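Local coordinates for protein endoglucanase FnCel5A (Fervidobacterium nodosum, PDB 3NCO) that probably hydrolyses internal beta-1,4-glucosidic bonds of cellulose, as a glycoside hydrolase family 5 endoglucanase with a TIM-barrel catalytic domain, at residues E107-P112 / E144-L149; F138-N143 / I175-N180; V226-K231 / V273-T278. All coordinates share one frame; numbering follows the deposited sequence.

Contact 1. Residues E107-P112 / E144-L149; sequences ELYQAP and EPAQNL
Leu149 carries the apolar centre, its two methyls spread between two residues of 107-112. CD2 lies 4.0 Å from Leu108 CG, and CD1 sits 3.7 Å from Pro112 CB, on the ring that starts helix 112-130. Leu149 CG stands anti to its backbone N (chi1 -173°), which lifts the isobutyl group off the loop and toward the helix end; Leu157 and Trp154 of helix 151-168 pack against the same side chain. Further along, Tyr109 lays its ring beside the loop: CE1 meets Ala146 CB at 3.8 Å, while the ring edge runs along backbone polar atoms, with CD1 3.3 Å from Ala146 O. The Gln147 amide, nearly parallel to the ring, approaches it obliquely with Gln147 NE2 near Tyr109 CB and CG. Pro112 CG closes on Asn148 O at 3.3 Å.

The polar edge holds three hydrogen bonds. Tyr109 OH donates to Glu144 O over 2.6 Å, reaching this carbonyl from somewhat above its plane. The C-terminal end of helix 106-110 supplies the two acceptors: Tyr109 O takes Asn148 N at 2.9 Å, in the carbonyl plane, and Gln110 O takes Asn148 ND2 at 2.8 Å. The latter bond is almost straight (170° at the hydrogen) and lies close to the Asn148 amide plane. A type II' turn from Ala146 to Leu149 presents Asn148 so that its backbone and side-chain N-H groups grip successive carbonyls. Glu144 and Pro145 belong to the Asn-Glu-Pro sequence that in family 5 carries the probable acid/base glutamate; the Glu144 carboxylate itself reaches His203. With the Tyr109 hydroxyl on its carbonyl and Asn148 bound to the helix end, the backbone running on from this glutamate is fastened at both ends.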
loop_
_atom_site.group_PDB
_atom_site.type_symbol
_atom_site.label_atom_id
_atom_site.label_comp_id
_atom_site.label_asym_id
_atom_site.label_seq_id
_atom_site.Cartn_x
_atom_site.Cartn_y
_atom_site.Cartn_z
ATOM N N GLU A 107 10.142 6.024 14.503
ATOM C CA GLU A 107 9.931 6.110 15.955
ATOM C C GLU A 107 8.680 5.352 16.431
ATOM O O GLU A 107 8.635 4.805 17.538
ATOM C CB GLU A 107 9.818 7.574 16.389
ATOM C CG GLU A 107 11.081 8.380 16.025
ATOM C CD GLU A 107 11.073 9.073 14.626
ATOM O OE1 GLU A 107 10.342 8.737 13.629
ATOM O OE2 GLU A 107 11.862 10.035 14.528
ATOM N N LEU A 108 7.660 5.326 15.579
ATOM C CA LEU A 108 6.457 4.530 15.883
ATOM C C LEU A 108 6.755 3.025 16.026
ATOM O O LEU A 108 6.195 2.322 16.918
ATOM C CB LEU A 108 5.376 4.792 14.794
ATOM C CG LEU A 108 4.037 4.080 15.012
ATOM C CD1 LEU A 108 3.456 4.492 16.320
ATOM C CD2 LEU A 108 3.091 4.478 13.857
ATOM N N TYR A 109 7.635 2.521 15.155
ATOM C CA TYR A 109 8.031 1.137 15.245
ATOM C C TYR A 109 8.757 0.846 16.529
ATOM O O TYR A 109 8.671 -0.262 17.086
ATOM C CB TYR A 109 8.947 0.791 14.080
ATOM C CG TYR A 109 8.270 0.590 12.746
ATOM C CD1 TYR A 109 7.344 -0.385 12.584
ATOM C CD2 TYR A 109 8.545 1.424 11.643
ATOM C CE1 TYR A 109 6.738 -0.630 11.358
ATOM C CE2 TYR A 109 7.926 1.214 10.391
ATOM C CZ TYR A 109 7.020 0.171 10.262
ATOM O OH TYR A 109 6.412 -0.060 9.016
ATOM N N GLN A 110 9.482 1.823 17.039
ATOM C CA GLN A 110 10.312 1.596 18.242
ATOM C C GLN A 110 9.643 1.899 19.569
ATOM O O GLN A 110 9.849 1.193 20.549
ATOM C CB GLN A 110 11.615 2.430 18.174
ATOM C CG GLN A 110 12.544 2.287 19.403
ATOM C CD GLN A 110 13.204 0.878 19.531
ATOM O OE1 GLN A 110 13.253 0.100 18.561
ATOM N NE2 GLN A 110 13.704 0.563 20.730
ATOM N N ALA A 111 8.846 2.957 19.600
ATOM C CA ALA A 111 8.183 3.382 20.849
ATOM C C ALA A 111 6.747 3.789 20.576
ATOM O O ALA A 111 6.423 4.999 20.622
ATOM C CB ALA A 111 8.949 4.475 21.539
ATOM N N PRO A 112 5.889 2.800 20.258
ATOM C CA PRO A 112 4.506 3.169 19.869
ATOM C C PRO A 112 3.721 3.831 21.005
ATOM O O PRO A 112 2.796 4.613 20.708
ATOM C CB PRO A 112 3.861 1.815 19.489
ATOM C CG PRO A 112 4.722 0.768 20.245
ATOM C CD PRO A 112 6.121 1.338 20.148
ATOM N N GLU A 144 2.293 -1.262 7.120
ATOM C CA GLU A 144 3.104 -2.325 7.775
ATOM C C GLU A 144 3.431 -2.069 9.257
ATOM O O GLU A 144 4.570 -1.817 9.610
ATOM C CB GLU A 144 4.395 -2.546 6.981
ATOM C CG GLU A 144 4.095 -3.155 5.639
ATOM C CD GLU A 144 5.316 -3.475 4.842
ATOM O OE1 GLU A 144 6.440 -3.173 5.290
ATOM O OE2 GLU A 144 5.199 -3.981 3.726
ATOM N N PRO A 145 2.423 -2.146 10.129
ATOM C CA PRO A 145 2.749 -2.144 11.518
ATOM C C PRO A 145 3.718 -3.273 11.751
ATOM O O PRO A 145 3.626 -4.299 11.040
ATOM C CB PRO A 145 1.419 -2.533 12.176
ATOM C CG PRO A 145 0.412 -1.911 11.291
ATOM C CD PRO A 145 0.967 -2.339 9.918
ATOM N N ALA A 146 4.664 -3.082 12.667
ATOM C CA ALA A 146 5.694 -4.118 12.966
ATOM C C ALA A 146 6.554 -3.744 14.133
ATOM O O ALA A 146 6.336 -2.719 14.754
ATOM C CB ALA A 146 6.593 -4.359 11.767
ATOM N N GLN A 147 7.478 -4.653 14.498
ATOM C CA GLN A 147 8.423 -4.370 15.562
ATOM C C GLN A 147 7.653 -4.151 16.835
ATOM O O GLN A 147 6.867 -5.017 17.199
ATOM C CB GLN A 147 9.381 -3.214 15.217
ATOM C CG GLN A 147 10.300 -3.622 14.038
ATOM C CD GLN A 147 11.458 -2.649 13.896
ATOM O OE1 GLN A 147 12.290 -2.521 14.806
ATOM N NE2 GLN A 147 11.510 -1.943 12.784
ATOM N N ASN A 148 7.858 -3.040 17.535
ATOM C CA ASN A 148 7.227 -2.890 18.858
ATOM C C ASN A 148 5.766 -2.476 18.751
ATOM O O ASN A 148 5.037 -2.473 19.734
ATOM C CB ASN A 148 8.002 -1.881 19.662
ATOM C CG ASN A 148 9.351 -2.458 20.117
ATOM O OD1 ASN A 148 9.516 -3.711 20.162
ATOM N ND2 ASN A 148 10.317 -1.596 20.365
ATOM N N LEU A 149 5.371 -2.021 17.580
ATOM C CA LEU A 149 3.936 -1.860 17.267
ATOM C C LEU A 149 3.364 -3.215 16.883
ATOM O O LEU A 149 3.144 -3.530 15.672
ATOM C CB LEU A 149 3.737 -0.828 16.180
ATOM C CG LEU A 149 2.287 -0.422 15.847
ATOM C CD1 LEU A 149 1.586 0.239 16.978
ATOM C CD2 LEU A 149 2.321 0.534 14.633
#

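Contact 2. Residues F138-N143 / I175-N180; sequences FFEIFN and IIDVPN
Glu140 and Asp177 meet carboxylate to carboxylate, OE2 of Glu140 lying 2.6 Å from OD1 of Asp177 with the two planes 34° apart. So short a separation suggests that one of the acids keeps its proton. Glu140 reaches the spot as a fully extended chain, CG anti to the backbone N (chi1 178°), and on the way its CG rests 3.8 Å from Ile175 CG2. Phe142 O stands over the Asp177 carboxylate, 3.0 Å from CG and almost equidistant from both oxygens; this further acceptor would tend to raise the pKa of the pair, making it easier for one of them to keep a proton.

The backbones that carry them are neighbouring strands of the eight-stranded parallel barrel, 137-140 and 174-177, linked by helix 151-168 in a beta-alpha-beta crossover. Their short segments run at 21° to each other. Ile175 N donates to Phe139 O at 2.8 Å, and a weak bond from Ile141 N returns to Ile175 O, so that Ile175 is held on both sides of the Glu140 bridge. Beyond it the chains part, and a buried water fills in: it accepts from Phe142 N and from Asp177 N and donates to Ile175 O at 2.9 Å. On the helix-facing side of the sheet, Ile141 and Ile176 lie alongside each other, pointing the same way, their CD1 methyls 3.6 Å apart.

A second shell fixes the acids. Arg59 forms a salt bridge with Glu140 OE1, which would partly offset the negative charge, while Glu144 N donates to Asp177 OD2. Backbone carbonyls at the strand ends are also taken up, that of Ile141 by the Trp123 indole N-H and that of Asp177 by the Trp154 indole N-H.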
loop_
_atom_site.group_PDB
_atom_site.type_symbol
_atom_site.label_atom_id
_atom_site.label_comp_id
_atom_site.label_asym_id
_atom_site.label_seq_id
_atom_site.Cartn_x
_atom_site.Cartn_y
_atom_site.Cartn_z
ATOM N N PHE A 138 -9.060 7.621 -0.770
ATOM C CA PHE A 138 -9.116 6.728 0.417
ATOM C C PHE A 138 -7.960 7.031 1.370
ATOM O O PHE A 138 -6.871 7.410 0.893
ATOM C CB PHE A 138 -8.939 5.253 -0.012
ATOM C CG PHE A 138 -10.030 4.722 -0.904
ATOM C CD1 PHE A 138 -11.137 5.457 -1.228
ATOM C CD2 PHE A 138 -9.953 3.405 -1.352
ATOM C CE1 PHE A 138 -12.113 4.939 -2.127
ATOM C CE2 PHE A 138 -10.926 2.865 -2.199
ATOM C CZ PHE A 138 -12.004 3.643 -2.611
ATOM N N PHE A 139 -8.175 6.862 2.689
ATOM C CA PHE A 139 -7.072 7.017 3.641
ATOM C C PHE A 139 -6.536 5.648 4.044
ATOM O O PHE A 139 -7.275 4.657 3.964
ATOM C CB PHE A 139 -7.565 7.673 4.929
ATOM C CG PHE A 139 -8.025 9.094 4.744
ATOM C CD1 PHE A 139 -7.632 9.786 3.594
ATOM C CD2 PHE A 139 -8.792 9.765 5.743
ATOM C CE1 PHE A 139 -8.020 11.081 3.366
ATOM C CE2 PHE A 139 -9.182 11.104 5.560
ATOM C CZ PHE A 139 -8.780 11.786 4.375
ATOM N N GLU A 140 -5.277 5.573 4.487
ATOM C CA GLU A 140 -4.695 4.318 4.931
ATOM C C GLU A 140 -3.830 4.602 6.157
ATOM O O GLU A 140 -2.762 5.175 5.998
ATOM C CB GLU A 140 -3.845 3.732 3.808
ATOM C CG GLU A 140 -3.176 2.411 4.274
ATOM C CD GLU A 140 -2.295 1.731 3.241
ATOM O OE1 GLU A 140 -2.110 2.317 2.153
ATOM O OE2 GLU A 140 -1.782 0.647 3.518
ATOM N N ILE A 141 -4.324 4.267 7.354
ATOM C CA ILE A 141 -3.740 4.761 8.605
ATOM C C ILE A 141 -2.230 4.599 8.732
ATOM O O ILE A 141 -1.515 5.570 9.021
ATOM C CB ILE A 141 -4.408 4.099 9.810
ATOM C CG1 ILE A 141 -5.836 4.646 9.855
ATOM C CG2 ILE A 141 -3.720 4.544 11.138
ATOM C CD1 ILE A 141 -6.749 3.866 10.840
ATOM N N PHE A 142 -1.739 3.377 8.478
ATOM C CA PHE A 142 -0.300 3.128 8.599
ATOM C C PHE A 142 0.149 1.939 7.767
ATOM O O PHE A 142 -0.524 0.909 7.721
ATOM C CB PHE A 142 0.141 2.984 10.062
ATOM C CG PHE A 142 1.620 3.066 10.253
ATOM C CD1 PHE A 142 2.346 4.229 9.907
ATOM C CD2 PHE A 142 2.305 1.950 10.721
ATOM C CE1 PHE A 142 3.746 4.258 10.044
ATOM C CE2 PHE A 142 3.689 1.982 10.906
ATOM C CZ PHE A 142 4.409 3.119 10.568
ATOM N N ASN A 143 1.322 2.078 7.162
ATOM C CA ASN A 143 1.920 1.006 6.371
ATOM C C ASN A 143 2.663 0.020 7.257
ATOM O O ASN A 143 3.550 0.379 8.014
ATOM C CB ASN A 143 2.935 1.667 5.438
ATOM C CG ASN A 143 3.674 0.675 4.585
ATOM O OD1 ASN A 143 4.901 0.480 4.740
ATOM N ND2 ASN A 143 2.972 0.032 3.764
ATOM N N ILE A 175 -8.218 2.295 5.081
ATOM C CA ILE A 175 -7.600 0.976 4.886
ATOM C C ILE A 175 -6.758 0.666 6.113
ATOM O O ILE A 175 -5.931 1.486 6.522
ATOM C CB ILE A 175 -6.705 0.979 3.628
ATOM C CG1 ILE A 175 -7.610 1.031 2.393
ATOM C CG2 ILE A 175 -5.796 -0.277 3.528
ATOM C CD1 ILE A 175 -6.923 1.638 1.212
ATOM N N ILE A 176 -7.003 -0.524 6.662
ATOM C CA ILE A 176 -6.312 -1.030 7.852
ATOM C C ILE A 176 -5.320 -2.141 7.487
ATOM O O ILE A 176 -5.715 -3.193 6.959
ATOM C CB ILE A 176 -7.357 -1.631 8.879
ATOM C CG1 ILE A 176 -8.485 -0.646 9.117
ATOM C CG2 ILE A 176 -6.690 -2.075 10.165
ATOM C CD1 ILE A 176 -8.046 0.766 9.520
ATOM N N ASP A 177 -4.036 -1.903 7.737
ATOM C CA ASP A 177 -2.997 -2.904 7.442
ATOM C C ASP A 177 -2.941 -4.015 8.463
ATOM O O ASP A 177 -3.080 -3.809 9.634
ATOM C CB ASP A 177 -1.600 -2.250 7.408
ATOM C CG ASP A 177 -1.380 -1.406 6.078
ATOM O OD1 ASP A 177 -2.326 -0.670 5.679
ATOM O OD2 ASP A 177 -0.257 -1.429 5.501
ATOM N N VAL A 178 -2.704 -5.188 7.943
ATOM C CA VAL A 178 -2.331 -6.371 8.740
ATOM C C VAL A 178 -0.993 -6.061 9.434
ATOM O O VAL A 178 -0.115 -5.414 8.815
ATOM C CB VAL A 178 -2.237 -7.546 7.749
ATOM C CG1 VAL A 178 -1.645 -8.735 8.478
ATOM C CG2 VAL A 178 -3.665 -7.843 7.287
ATOM N N PRO A 179 -0.837 -6.494 10.704
ATOM C CA PRO A 179 0.396 -6.179 11.468
ATOM C C PRO A 179 1.542 -7.119 11.057
ATOM O O PRO A 179 1.422 -7.837 10.044
ATOM C CB PRO A 179 -0.023 -6.331 12.931
ATOM C CG PRO A 179 -1.135 -7.386 12.870
ATOM C CD PRO A 179 -1.800 -7.304 11.498
ATOM N N ASN A 180 2.675 -7.055 11.790
ATOM C CA ASN A 180 3.875 -7.847 11.461
ATOM C C ASN A 180 4.254 -7.736 9.982
ATOM O O ASN A 180 4.354 -8.724 9.237
ATOM C CB ASN A 180 3.723 -9.304 11.892
ATOM C CG ASN A 180 5.030 -9.892 12.383
ATOM O OD1 ASN A 180 5.270 -9.985 13.592
ATOM N ND2 ASN A 180 5.883 -10.302 11.446
HETATM O O HOH W 1 -3.446 0.988 7.850
#

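Contact 3. Residues V226-K231 / V273-T278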
loop_
_atom_site.group_PDB
_atom_site.type_symbol
_atom_site.label_atom_id
_atom_site.label_comp_id
_atom_site.label_asym_id
_atom_site.label_seq_id
_atom_site.Cartn_x
_atom_site.Cartn_y
_atom_site.Cartn_z
ATOM N N VAL A 226 17.870 -17.180 -7.659
ATOM C CA VAL A 226 16.745 -17.984 -7.175
ATOM C C VAL A 226 15.613 -17.876 -8.217
ATOM O O VAL A 226 15.192 -16.782 -8.556
ATOM C CB VAL A 226 16.280 -17.499 -5.762
ATOM C CG1 VAL A 226 15.015 -18.212 -5.343
ATOM C CG2 VAL A 226 17.423 -17.722 -4.778
ATOM N N LYS A 227 15.129 -19.010 -8.738
ATOM C CA LYS A 227 14.105 -18.952 -9.760
ATOM C C LYS A 227 12.677 -19.063 -9.213
ATOM O O LYS A 227 12.453 -19.483 -8.089
ATOM C CB LYS A 227 14.341 -20.046 -10.812
ATOM C CG LYS A 227 15.690 -19.840 -11.539
ATOM C CD LYS A 227 15.997 -20.953 -12.510
ATOM C CE LYS A 227 16.404 -22.221 -11.742
ATOM N NZ LYS A 227 17.534 -22.935 -12.414
ATOM N N TRP A 228 11.715 -18.714 -10.048
ATOM C CA TRP A 228 10.334 -19.020 -9.753
ATOM C C TRP A 228 9.719 -19.419 -11.095
ATOM O O TRP A 228 9.636 -18.615 -12.019
ATOM C CB TRP A 228 9.634 -17.810 -9.098
ATOM C CG TRP A 228 8.275 -18.212 -8.461
ATOM C CD1 TRP A 228 8.069 -18.572 -7.161
ATOM C CD2 TRP A 228 7.001 -18.339 -9.126
ATOM N NE1 TRP A 228 6.738 -18.905 -6.970
ATOM C CE2 TRP A 228 6.061 -18.754 -8.150
ATOM C CE3 TRP A 228 6.552 -18.085 -10.432
ATOM C CZ2 TRP A 228 4.684 -18.954 -8.450
ATOM C CZ3 TRP A 228 5.186 -18.311 -10.754
ATOM C CH2 TRP A 228 4.268 -18.742 -9.754
ATOM N N GLU A 229 9.278 -20.677 -11.204
ATOM C CA GLU A 229 9.037 -21.274 -12.529
ATOM C C GLU A 229 7.594 -21.531 -12.911
ATOM O O GLU A 229 7.296 -22.068 -14.014
ATOM C CB GLU A 229 9.865 -22.551 -12.651
ATOM C CG GLU A 229 11.331 -22.226 -12.514
ATOM C CD GLU A 229 12.140 -23.463 -12.543
ATOM O OE1 GLU A 229 12.482 -23.866 -13.678
ATOM O OE2 GLU A 229 12.393 -24.045 -11.458
ATOM N N GLY A 230 6.680 -21.159 -12.015
ATOM C CA GLY A 230 5.273 -21.412 -12.276
ATOM C C GLY A 230 4.889 -22.886 -12.231
ATOM O O GLY A 230 3.842 -23.271 -12.786
ATOM N N LYS A 231 5.691 -23.711 -11.550
ATOM C CA LYS A 231 5.315 -25.120 -11.362
ATOM C C LYS A 231 4.069 -25.256 -10.493
ATOM O O LYS A 231 3.784 -24.403 -9.664
ATOM C CB LYS A 231 6.452 -25.896 -10.726
ATOM C CG LYS A 231 7.753 -25.844 -11.553
ATOM C CD LYS A 231 8.893 -26.544 -10.787
ATOM C CE LYS A 231 10.242 -26.459 -11.489
ATOM N NZ LYS A 231 10.454 -27.620 -12.400
ATOM N N VAL A 273 8.171 -12.172 -14.230
ATOM C CA VAL A 273 6.989 -12.069 -15.067
ATOM C C VAL A 273 5.962 -13.147 -14.673
ATOM O O VAL A 273 4.756 -12.827 -14.506
ATOM C CB VAL A 273 7.399 -12.198 -16.561
ATOM C CG1 VAL A 273 6.185 -12.563 -17.425
ATOM C CG2 VAL A 273 8.036 -10.910 -17.034
ATOM N N LYS A 274 6.451 -14.388 -14.511
ATOM C CA LYS A 274 5.584 -15.509 -14.082
ATOM C C LYS A 274 5.016 -15.319 -12.660
ATOM O O LYS A 274 3.822 -15.571 -12.422
ATOM C CB LYS A 274 6.333 -16.820 -14.155
ATOM C CG LYS A 274 6.543 -17.313 -15.574
ATOM C CD LYS A 274 7.201 -18.714 -15.566
ATOM C CE LYS A 274 7.728 -19.117 -16.943
ATOM N NZ LYS A 274 6.716 -18.873 -18.008
ATOM N N TRP A 275 5.878 -14.929 -11.716
ATOM C CA TRP A 275 5.441 -14.720 -10.317
ATOM C C TRP A 275 4.398 -13.609 -10.262
ATOM O O TRP A 275 3.348 -13.769 -9.634
ATOM C CB TRP A 275 6.661 -14.403 -9.421
ATOM C CG TRP A 275 6.329 -14.262 -7.953
ATOM C CD1 TRP A 275 6.365 -15.264 -6.992
ATOM C CD2 TRP A 275 5.949 -13.055 -7.265
ATOM N NE1 TRP A 275 6.007 -14.742 -5.764
ATOM C CE2 TRP A 275 5.746 -13.400 -5.910
ATOM C CE3 TRP A 275 5.744 -11.721 -7.675
ATOM C CZ2 TRP A 275 5.325 -12.463 -4.957
ATOM C CZ3 TRP A 275 5.338 -10.775 -6.717
ATOM C CH2 TRP A 275 5.130 -11.174 -5.384
ATOM N N THR A 276 4.675 -12.500 -10.959
ATOM C CA THR A 276 3.771 -11.348 -10.874
ATOM C C THR A 276 2.398 -11.686 -11.427
ATOM O O THR A 276 1.360 -11.332 -10.842
ATOM C CB THR A 276 4.400 -10.122 -11.576
ATOM O OG1 THR A 276 5.685 -9.880 -10.986
ATOM C CG2 THR A 276 3.520 -8.861 -11.414
ATOM N N LYS A 277 2.406 -12.416 -12.554
ATOM C CA LYS A 277 1.167 -12.785 -13.206
ATOM C C LYS A 277 0.360 -13.714 -12.327
ATOM O O LYS A 277 -0.859 -13.571 -12.232
ATOM C CB LYS A 277 1.512 -13.525 -14.513
ATOM C CG LYS A 277 0.342 -14.039 -15.298
ATOM C CD LYS A 277 0.920 -14.950 -16.375
ATOM C CE LYS A 277 0.182 -14.838 -17.707
ATOM N NZ LYS A 277 -1.317 -14.679 -17.625
ATOM N N THR A 278 1.037 -14.675 -11.677
ATOM C CA THR A 278 0.373 -15.666 -10.837
ATOM C C THR A 278 -0.247 -14.994 -9.605
ATOM O O THR A 278 -1.387 -15.236 -9.259
ATOM C CB THR A 278 1.380 -16.747 -10.399
ATOM O OG1 THR A 278 1.814 -17.477 -11.552
ATOM C CG2 THR A 278 0.787 -17.721 -9.404
#
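Trp228 and Trp275 form a T-shaped stack: the CD1 edge of Trp275 points at a face of Trp228, the five-membered rings 4.7 Å apart between centroids and their planes at 87°. Trp228 reaches it with CG anti to the backbone N (chi1 -166°), which swings the indole from the loop onto helix 269-285. A CH-pi contact adds to this stack, Trp275 CA lying 3.9 Å from the centroid of the Trp228 six-membered ring, over its face. The opposite face is backed by its own loop, where Gly230 N lies near the rim.

Van der Waals contacts hem the benzene edge. Thr278 OG1 comes to the edge near the ring plane, 3.3 Å from Trp228 CH2, and Lys274 CB sits at the same rim, 3.9 Å from CZ3. The lysine chain then runs past the loop, CD 3.7 Å from Glu229 O, and its ammonium group turns to a salt bridge with Glu270.

Hydrogen bonds order the helix side: Lys274 O accepts from Thr278 OG1 at 2.9 Å and from Thr278 N, one from each face of its carbonyl plane. Trp275 NE1 donates to Glu206 O, and Phe210 meets both indoles. Were Trp228 an alanine, a gap would probably open between the loop and helix 269-285, leaving the Trp275 edge without its aromatic face. The side-chain packing that joins the loop before helix 232-252 to this outer helix thus rests mainly on dispersion and ring quadrupole forces, with a backbone bond from Trp228 N to Ser271 OG beside it.

How the contacts relate
Contacts 1 and 2 are continuous: their segments alternate along the chain, 138-143 leading straight into 144-149, and their centres lie 13 Å apart. A probable hydrogen bond joins them, Glu144 N to Asp177 OD2 at 3.0 Å; Tyr109 OH, whose proton goes to Glu144 O, lies 3.1 Å from Asn143 O, at most a shared acceptor. Contact 2 holds the strand end that leads into the Asn143-Glu144-Pro145 signature, probably part of the active site, and contact 1 the loop that leaves it; Asn143 also makes a weak bond to Glu260. Contact 3 stands apart among the outer helices, its centre about 32 Å from that of contact 1 and about 27 Å from that of contact 2, touching neither.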